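Putative gamma-glutamylcyclotransferase YkqA (Bacillus subtilis, PDB 2QIK) is a putative gamma-glutamylcyclotransferase, probably acting as an acyltransferase that releases the gamma-glutamyl group of its substrates in cyclised form. Local coordinates at residues P127-A132 with D153-A158; G134-N139 with K203-E208. One frame throughout, in Å; residues are numbered along the deposited sequence. Where two conformers were deposited one is given.

Interaction 1 (P127-A132 with D153-A158)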
ATOM      1  N   PRO A 127       0.873   0.711 -18.688  1.00  9.08           N
ATOM      2  CA  PRO A 127       1.096   1.800 -17.769  1.00  8.57           C
ATOM      3  C   PRO A 127       0.969   1.362 -16.309  1.00  7.13           C
ATOM      4  O   PRO A 127       0.566   0.240 -16.013  1.00  8.14           O
ATOM      5  CB  PRO A 127      -0.072   2.731 -18.084  1.00 10.71           C
ATOM      6  CG  PRO A 127      -1.146   1.831 -18.507  1.00 11.49           C
ATOM      7  CD  PRO A 127      -0.465   0.760 -19.318  1.00 10.81           C
ATOM      8  N   ILE A 128       1.279   2.286 -15.420  1.00  7.72           N
ATOM      9  CA  ILE A 128       1.047   2.198 -14.014  0.50  7.40           C
ATOM     10  C   ILE A 128      -0.136   3.158 -13.680  1.00  7.19           C
ATOM     11  O   ILE A 128      -0.077   4.302 -14.145  1.00  8.60           O
ATOM     12  CB  ILE A 128       2.312   2.685 -13.308  0.50  7.72           C
ATOM     13  CG1 ILE A 128       3.509   1.748 -13.592  0.50  8.38           C
ATOM     14  CG2 ILE A 128       2.104   2.828 -11.805  0.50  8.21           C
ATOM     15  CD1 ILE A 128       3.344   0.294 -13.081  0.50  9.39           C
ATOM     16  N   TYR A 129      -1.107   2.720 -12.865  1.00  7.69           N
ATOM     17  CA  TYR A 129      -2.124   3.627 -12.333  1.00  8.52           C
ATOM     18  C   TYR A 129      -1.620   3.954 -10.922  1.00  7.43           C
ATOM     19  O   TYR A 129      -1.557   3.107 -10.042  1.00  8.75           O
ATOM     20  CB  TYR A 129      -3.469   2.920 -12.341  1.00  9.13           C
ATOM     21  CG  TYR A 129      -3.980   2.864 -13.754  1.00 10.57           C
ATOM     22  CD1 TYR A 129      -4.572   3.988 -14.326  1.00 13.13           C
ATOM     23  CD2 TYR A 129      -3.788   1.758 -14.553  1.00 13.42           C
ATOM     24  CE1 TYR A 129      -5.000   3.985 -15.647  1.00 16.26           C
ATOM     25  CE2 TYR A 129      -4.162   1.764 -15.868  1.00 15.24           C
ATOM     26  CZ  TYR A 129      -4.781   2.834 -16.408  1.00 13.04           C
ATOM     27  OH  TYR A 129      -5.163   2.821 -17.733  1.00 19.46           O
ATOM     28  N   TYR A 130      -1.244   5.206 -10.733  1.00  6.75           N
ATOM     29  CA  TYR A 130      -0.591   5.743  -9.550  1.00  6.20           C
ATOM     30  C   TYR A 130      -1.560   6.643  -8.786  1.00  6.89           C
ATOM     31  O   TYR A 130      -2.047   7.650  -9.312  1.00  7.57           O
ATOM     32  CB  TYR A 130       0.674   6.515  -9.915  1.00  7.39           C
ATOM     33  CG  TYR A 130       1.265   7.305  -8.765  1.00  7.06           C
ATOM     34  CD1 TYR A 130       1.539   6.706  -7.569  1.00  8.10           C
ATOM     35  CD2 TYR A 130       1.477   8.647  -8.887  1.00  7.81           C
ATOM     36  CE1 TYR A 130       1.958   7.438  -6.485  1.00  8.04           C
ATOM     37  CE2 TYR A 130       1.939   9.419  -7.815  1.00  8.73           C
ATOM     38  CZ  TYR A 130       2.164   8.783  -6.605  1.00  8.50           C
ATOM     39  OH  TYR A 130       2.553   9.527  -5.520  1.00 12.01           O
ATOM     40  N   PHE A 131      -1.838   6.258  -7.531  1.00  6.50           N
ATOM     41  CA  PHE A 131      -2.785   6.990  -6.652  1.00  6.34           C
ATOM     42  C   PHE A 131      -2.019   7.897  -5.676  1.00  6.86           C
ATOM     43  O   PHE A 131      -1.254   7.387  -4.827  1.00  7.90           O
ATOM     44  CB  PHE A 131      -3.631   5.997  -5.910  1.00  8.32           C
ATOM     45  CG  PHE A 131      -4.678   6.595  -5.050  1.00  8.15           C
ATOM     46  CD1 PHE A 131      -5.822   7.205  -5.554  1.00 10.12           C
ATOM     47  CD2 PHE A 131      -4.572   6.552  -3.669  1.00  9.22           C
ATOM     48  CE1 PHE A 131      -6.791   7.783  -4.704  1.00 10.98           C
ATOM     49  CE2 PHE A 131      -5.546   7.197  -2.874  1.00 11.67           C
ATOM     50  CZ  PHE A 131      -6.615   7.738  -3.386  1.00 10.77           C
ATOM     51  N   ALA A 132      -2.202   9.191  -5.849  1.00  7.25           N
ATOM     52  CA  ALA A 132      -1.574  10.176  -5.011  1.00  7.99           C
ATOM     53  C   ALA A 132      -2.611  10.806  -4.098  1.00  7.97           C
ATOM     54  O   ALA A 132      -3.673  11.240  -4.568  1.00  9.42           O
ATOM     55  CB  ALA A 132      -0.994  11.322  -5.939  1.00  9.16           C
ATOM     56  N   ASP A 153      -1.661  13.020 -17.533  1.00 10.75           N
ATOM     57  CA  ASP A 153      -2.801  12.157 -17.962  1.00 10.62           C
ATOM     58  C   ASP A 153      -3.488  11.632 -16.680  1.00 10.71           C
ATOM     59  O   ASP A 153      -3.525  10.422 -16.392  1.00 11.09           O
ATOM     60  CB  ASP A 153      -2.329  10.970 -18.848  1.00 10.83           C
ATOM     61  CG  ASP A 153      -3.458  10.190 -19.490  1.00 11.08           C
ATOM     62  OD1 ASP A 153      -4.606  10.638 -19.556  1.00 14.04           O
ATOM     63  OD2 ASP A 153      -3.211   9.121 -19.971  1.00 14.23           O
ATOM     64  N   PRO A 154      -4.027  12.548 -15.883  1.00 11.25           N
ATOM     65  CA  PRO A 154      -4.807  12.138 -14.715  1.00 11.88           C
ATOM     66  C   PRO A 154      -6.069  11.436 -15.177  1.00 11.27           C
ATOM     67  O   PRO A 154      -6.803  11.923 -16.036  1.00 13.43           O
ATOM     68  CB  PRO A 154      -5.078  13.454 -13.960  1.00 13.73           C
ATOM     69  CG  PRO A 154      -5.075  14.479 -15.059  1.00 14.60           C
ATOM     70  CD  PRO A 154      -4.021  14.011 -16.015  1.00 12.72           C
ATOM     71  N   VAL A 155      -6.346  10.326 -14.535  1.00 10.46           N
ATOM     72  CA  VAL A 155      -7.646   9.724 -14.634  1.00 13.30           C
ATOM     73  C   VAL A 155      -8.613  10.616 -13.856  1.00 14.40           C
ATOM     74  O   VAL A 155      -9.719  10.851 -14.354  1.00 18.69           O
ATOM     75  CB  VAL A 155      -7.644   8.275 -14.109  1.00 13.13           C
ATOM     76  CG1 VAL A 155      -9.114   7.660 -14.217  1.00 18.01           C
ATOM     77  CG2 VAL A 155      -6.622   7.465 -14.914  1.00 14.97           C
ATOM     78  N   GLY A 156      -8.158  11.188 -12.751  1.00 16.00           N
ATOM     79  CA  GLY A 156      -8.895  12.168 -11.967  1.00 18.20           C
ATOM     80  C   GLY A 156      -9.151  11.679 -10.564  1.00 15.24           C
ATOM     81  O   GLY A 156      -8.482  10.806 -10.029  1.00 14.45           O
ATOM     82  N   ARG A 157     -10.126  12.338  -9.969  1.00 14.46           N
ATOM     83  CA  ARG A 157     -10.484  12.102  -8.591  0.50 14.67           C
ATOM     84  C   ARG A 157     -10.821  10.671  -8.399  1.00 12.45           C
ATOM     85  O   ARG A 157     -11.565  10.054  -9.171  1.00 14.65           O
ATOM     86  CB  ARG A 157     -11.728  12.911  -8.248  0.50 15.49           C
ATOM     87  CG  ARG A 157     -12.073  12.934  -6.814  0.50 16.72           C
ATOM     88  CD  ARG A 157     -13.365  13.648  -6.542  0.50 17.33           C
ATOM     89  NE  ARG A 157     -13.322  14.992  -7.071  0.50 19.08           N
ATOM     90  CZ  ARG A 157     -14.355  15.828  -7.098  0.50 20.43           C
ATOM     91  NH1 ARG A 157     -14.185  17.038  -7.580  0.50 23.00           N
ATOM     92  NH2 ARG A 157     -15.529  15.476  -6.631  0.50 20.98           N
ATOM     93  N   ALA A 158     -10.314  10.101  -7.322  1.00 12.17           N
ATOM     94  CA  ALA A 158     -10.558   8.770  -7.018  1.00 14.39           C
ATOM     95  C   ALA A 158     -10.847   8.651  -5.529  1.00 13.52           C
ATOM     96  O   ALA A 158     -10.256   9.317  -4.678  1.00 14.72           O
ATOM     97  CB  ALA A 158      -9.305   7.930  -7.443  1.00 14.75           C
TER
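Tyr-129 turns its CG anti to its own carbonyl carbon (chi1 -75°), whereas Phe-131 sends CG anti to the backbone N (chi1 -177°), which brings the rings of strand 128-132 to Val-155 and Ala-158 of strand 154-161. Strand 185-193 runs antiparallel between the two strands, and Val-155 with Gly-156 forms a classic beta bulge opposite its Leu-190. Strand 128-132 is also backbone-bonded to Leu-230 of strand 224-234, through Tyr-129 and Phe-131; the side chains meet over one face of this sheet. Val-155 CG2 stands at the rim of the Tyr-129 ring, in its plane and 3.9 Å from CE1, the two side chains crossing at about a right angle. Beyond the bulge, the CB of Ala-158 points to the first strand and meets the Phe-131 ring edge. Val-219 and Ala-221 of strand 212-221 pack on this apolar group. The Tyr-129 hydroxyl is bonded to Arg-192, which also forms a salt bridge with Asp-153. At the Phe-131 edge, CE1 lies 3.7 Å from Ala-158 CB and 3.8 Å from Ala-158 O, the oxygen in the plane of the ring.

Interaction 2 (G134-N139 with K203-E208). With CIT (citric acid), chain B.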
ATOM      1  N   GLY A 134      -1.401  13.081  -1.371  1.00  9.60           N
ATOM      2  CA  GLY A 134      -0.803  14.219  -0.727  1.00 11.12           C
ATOM      3  C   GLY A 134      -0.159  15.170  -1.717  1.00  9.76           C
ATOM      4  O   GLY A 134      -0.787  15.593  -2.626  1.00 10.81           O
ATOM      5  N   SER A 135       1.117  15.553  -1.451  1.00 11.25           N
ATOM      6  CA  SER A 135       1.755  16.579  -2.298  1.00 11.08           C
ATOM      7  C   SER A 135       2.004  16.115  -3.723  1.00  9.86           C
ATOM      8  O   SER A 135       2.165  16.956  -4.589  1.00 11.13           O
ATOM      9  CB  SER A 135       3.002  17.163  -1.762  1.00 13.17           C
ATOM     10  OG  SER A 135       4.083  16.312  -1.928  1.00 13.33           O
ATOM     11  N   CYS A 136       1.930  14.800  -3.980  1.00  9.09           N
ATOM     12  CA  CYS A 136       1.974  14.345  -5.377  1.00  9.22           C
ATOM     13  C   CYS A 136       0.677  14.653  -6.139  1.00  8.64           C
ATOM     14  O   CYS A 136       0.637  14.394  -7.340  1.00 10.39           O
ATOM     15  CB  CYS A 136       2.296  12.863  -5.484  1.00  8.59           C
ATOM     16  SG  CYS A 136       4.007  12.552  -5.011  1.00 10.75           S
HETATM   17  N   MSE A 137      -0.355  15.210  -5.490  1.00  9.30           N
HETATM   18  CA  MSE A 137      -1.485  15.776  -6.199  1.00  9.53           C
HETATM   19  C   MSE A 137      -1.176  17.155  -6.818  1.00 10.98           C
HETATM   20  O   MSE A 137      -1.899  17.557  -7.715  1.00 12.96           O
HETATM   21  CB  MSE A 137      -2.678  15.933  -5.258  1.00 11.12           C
HETATM   22  CG  MSE A 137      -3.151  14.590  -4.625  1.00  9.75           C
HETATM   23 SE   MSE A 137      -4.777  14.787  -3.663  1.00 19.35          SE
HETATM   24  CE  MSE A 137      -4.227  15.863  -2.271  1.00 12.20           C
ATOM     25  N   ASP A 138      -0.107  17.805  -6.369  1.00 10.92           N
ATOM     26  CA  ASP A 138       0.364  19.051  -6.962  1.00 12.20           C
ATOM     27  C   ASP A 138       1.471  18.788  -7.960  1.00 11.56           C
ATOM     28  O   ASP A 138       2.065  17.683  -7.955  1.00 13.65           O
ATOM     29  CB  ASP A 138       0.898  19.958  -5.815  1.00 13.09           C
ATOM     30  CG  ASP A 138       1.310  21.284  -6.266  1.00 14.84           C
ATOM     31  OD1 ASP A 138       2.514  21.615  -6.111  1.00 17.82           O
ATOM     32  OD2 ASP A 138       0.473  22.008  -6.794  1.00 17.70           O
ATOM     33  N   ASN A 139       1.724  19.732  -8.817  1.00 13.30           N
ATOM     34  CA  ASN A 139       2.692  19.549  -9.886  1.00 13.18           C
ATOM     35  C   ASN A 139       4.003  20.316  -9.778  1.00 14.25           C
ATOM     36  O   ASN A 139       4.846  20.119 -10.628  1.00 13.95           O
ATOM     37  CB  ASN A 139       2.077  19.667 -11.268  1.00 15.33           C
ATOM     38  CG  ASN A 139       1.730  21.064 -11.605  1.00 18.74           C
ATOM     39  OD1 ASN A 139       1.525  21.358 -12.795  1.00 28.18           O
ATOM     40  ND2 ASN A 139       1.663  21.948 -10.632  1.00 18.51           N
ATOM     41  N   LYS A 203      12.393   7.322  -5.689  1.00  7.54           N
ATOM     42  CA  LYS A 203      13.344   8.257  -5.048  1.00  8.09           C
ATOM     43  C   LYS A 203      12.621   9.280  -4.231  1.00  8.52           C
ATOM     44  O   LYS A 203      12.998   9.561  -3.076  1.00  8.69           O
ATOM     45  CB  LYS A 203      14.236   8.869  -6.151  1.00  9.82           C
ATOM     46  CG  LYS A 203      15.219   9.903  -5.584  1.00 14.95           C
ATOM     47  CD  LYS A 203      16.033  10.652  -6.637  1.00 20.23           C
ATOM     48  CE  LYS A 203      16.818  11.871  -6.080  1.00 27.03           C
ATOM     49  NZ  LYS A 203      17.123  12.842  -7.163  1.00 31.53           N
ATOM     50  N   ARG A 204      11.596   9.904  -4.798  1.00  7.68           N
ATOM     51  CA  ARG A 204      10.844  10.924  -4.050  1.00  8.50           C
ATOM     52  C   ARG A 204      10.286  10.397  -2.743  1.00  7.36           C
ATOM     53  O   ARG A 204      10.228  11.078  -1.752  1.00  9.40           O
ATOM     54  CB  ARG A 204       9.717  11.449  -4.950  1.00  8.28           C
ATOM     55  CG  ARG A 204       8.919  12.528  -4.323  1.00  8.47           C
ATOM     56  CD  ARG A 204       7.983  13.203  -5.285  1.00 10.40           C
ATOM     57  NE  ARG A 204       7.063  14.129  -4.628  1.00  9.49           N
ATOM     58  CZ  ARG A 204       6.359  15.049  -5.246  1.00  9.63           C
ATOM     59  NH1 ARG A 204       6.553  15.296  -6.530  1.00  9.66           N
ATOM     60  NH2 ARG A 204       5.492  15.749  -4.579  1.00 11.11           N
ATOM     61  N   GLU A 205       9.871   9.144  -2.762  1.00  7.75           N
ATOM     62  CA  GLU A 205       9.252   8.492  -1.599  1.00  7.98           C
ATOM     63  C   GLU A 205      10.231   7.759  -0.724  1.00  7.42           C
ATOM     64  O   GLU A 205       9.846   7.115   0.259  1.00  7.93           O
ATOM     65  CB  GLU A 205       8.134   7.521  -2.063  1.00  7.63           C
ATOM     66  CG  GLU A 205       7.112   8.213  -2.921  1.00  8.74           C
ATOM     67  CD  GLU A 205       6.244   9.130  -2.250  1.00 11.49           C
ATOM     68  OE1 GLU A 205       6.324   9.316  -1.017  1.00 14.01           O
ATOM     69  OE2 GLU A 205       5.240   9.495  -2.961  1.00 17.65           O
ATOM     70  N   GLY A 206      11.533   7.854  -0.994  1.00  7.02           N
ATOM     71  CA  GLY A 206      12.494   7.284  -0.085  1.00  7.56           C
ATOM     72  C   GLY A 206      12.347   5.786   0.109  1.00  7.24           C
ATOM     73  O   GLY A 206      12.595   5.261   1.186  1.00  8.51           O
ATOM     74  N   VAL A 207      12.034   5.063  -0.964  1.00  7.24           N
ATOM     75  CA  VAL A 207      11.858   3.634  -0.874  1.00  7.10           C
ATOM     76  C   VAL A 207      13.124   2.936  -0.395  1.00  8.24           C
ATOM     77  O   VAL A 207      13.085   2.080   0.464  1.00  8.12           O
ATOM     78  CB  VAL A 207      11.362   3.029  -2.187  1.00  6.98           C
ATOM     79  CG1 VAL A 207      11.442   1.518  -2.215  1.00  7.57           C
ATOM     80  CG2 VAL A 207       9.934   3.546  -2.468  1.00  7.43           C
ATOM     81  N   GLU A 208      14.259   3.332  -0.953  1.00  9.20           N
ATOM     82  CA  GLU A 208      15.502   2.696  -0.586  1.00 10.37           C
ATOM     83  C   GLU A 208      15.932   2.942   0.843  1.00 10.08           C
ATOM     84  O   GLU A 208      16.652   2.137   1.416  1.00 13.17           O
ATOM     85  CB  GLU A 208      16.626   3.124  -1.554  1.00 12.74           C
ATOM     86  CG  GLU A 208      17.946   2.362  -1.358  1.00 16.79           C
ATOM     87  CD  GLU A 208      19.168   2.900  -2.094  1.00 23.90           C
ATOM     88  OE1 GLU A 208      19.238   4.126  -2.403  1.00 32.80           O
ATOM     89  OE2 GLU A 208      20.105   2.051  -2.235  1.00 33.35           O
TER
HETATM   90  C1  CIT B 301       5.332  12.073   0.820  1.00 14.17           C
HETATM   91  O1  CIT B 301       5.350  13.110   1.407  1.00 14.26           O
HETATM   92  O2  CIT B 301       6.445  11.509   0.472  1.00 15.39           O
HETATM   93  C2  CIT B 301       4.060  11.306   0.665  1.00 13.89           C
HETATM   94  C3  CIT B 301       3.283  11.821  -0.533  1.00 12.66           C
HETATM   95  O7  CIT B 301       4.080  11.496  -1.743  1.00 13.71           O
HETATM   96  C4  CIT B 301       1.983  11.073  -0.709  1.00 12.13           C
HETATM   97  C5  CIT B 301       1.189  11.385  -1.928  1.00 11.28           C
HETATM   98  O3  CIT B 301       1.177  12.516  -2.380  1.00 12.60           O
HETATM   99  O4  CIT B 301       0.457  10.500  -2.415  1.00 11.69           O
HETATM  100  C6  CIT B 301       3.175  13.281  -0.405  1.00 13.08           C
HETATM  101  O5  CIT B 301       3.811  13.959  -1.279  1.00 15.87           O
HETATM  102  O6  CIT B 301       2.338  13.760   0.360  1.00 13.03           O
HETATM  103  O   HOH W   1       4.721  17.402  -7.445  1.00 14.56           O
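The Arg-204 guanidinium lies across Cys-136 SG, which sits 3.3 Å from its plane, displaced toward the rim, and 3.4 Å from CZ. Ser-135 approaches the same group at its edge: Arg-204 NH2 donates to Ser-135 OG (3.1 Å) with OG in the guanidinium plane, though the bond is bent to 139° at the hydrogen. One residue of the 3-10 turn 135-137 thus meets a face and its neighbour the edge. Arg-204 reaches them with an extended chain, CG anti to the backbone N (chi1 -178°). A water, also in the guanidinium plane, accepts from Arg-204 NH1 (2.9 Å) and donates to Asp-138 O, while Tyr-200 OH is a further partner of NH1; together these fix the rotation of the group. Glu-205, bent at chi2 (-71°), takes another direction, and its OE2 accepts a bond from O7 of a citric acid molecule (2.6 Å). Ser-135 N reaches citric acid O6 (2.8 Å) and Cys-136 N reaches O3 (2.9 Å); Tyr-133 N also binds it. This molecule, probably from the crystallisation liquor, marks a pocket whose Tyr-Gly-Ser-Cys loop resembles in sequence Tyr-8 to Leu-11, a substrate-binding segment by similarity; the pocket is consistent with a related site. A Schellman motif with Gly-206 as C-prime residue ends helix 198-204 beside it. Helix 140-145 packs Phe-142 against both Cys-136 and Arg-204, helix 245-258 brings Tyr-247 to Ser-135 and the ligand, and Tyr-130 of strand 128-132 packs against Cys-136 and Glu-205.

In the fold
Along the chain the segments alternate: 127-132, 134-139, 153-158, 203-208. Strand 128-132 therefore serves interaction 1 and then runs directly into the ligand-binding loop of interaction 2, their centres 14 Å apart. Tyr-130 connects them from within this strand: it pairs through its backbone with Tyr-191 of strand 185-193, and its OH comes 3.3 Å from Cys-136 CB. Tyr-191 OH in turn bonds Cys-136 O. Interaction 1 joins the two strands that flank strand 185-193, while interaction 2 sets the loop after strand 128-132 beside the end of helix 198-204, so the citric acid site is built on the end of the strand that also carries interaction 1. Both belong to the second of the chain's two beta-rich lobes.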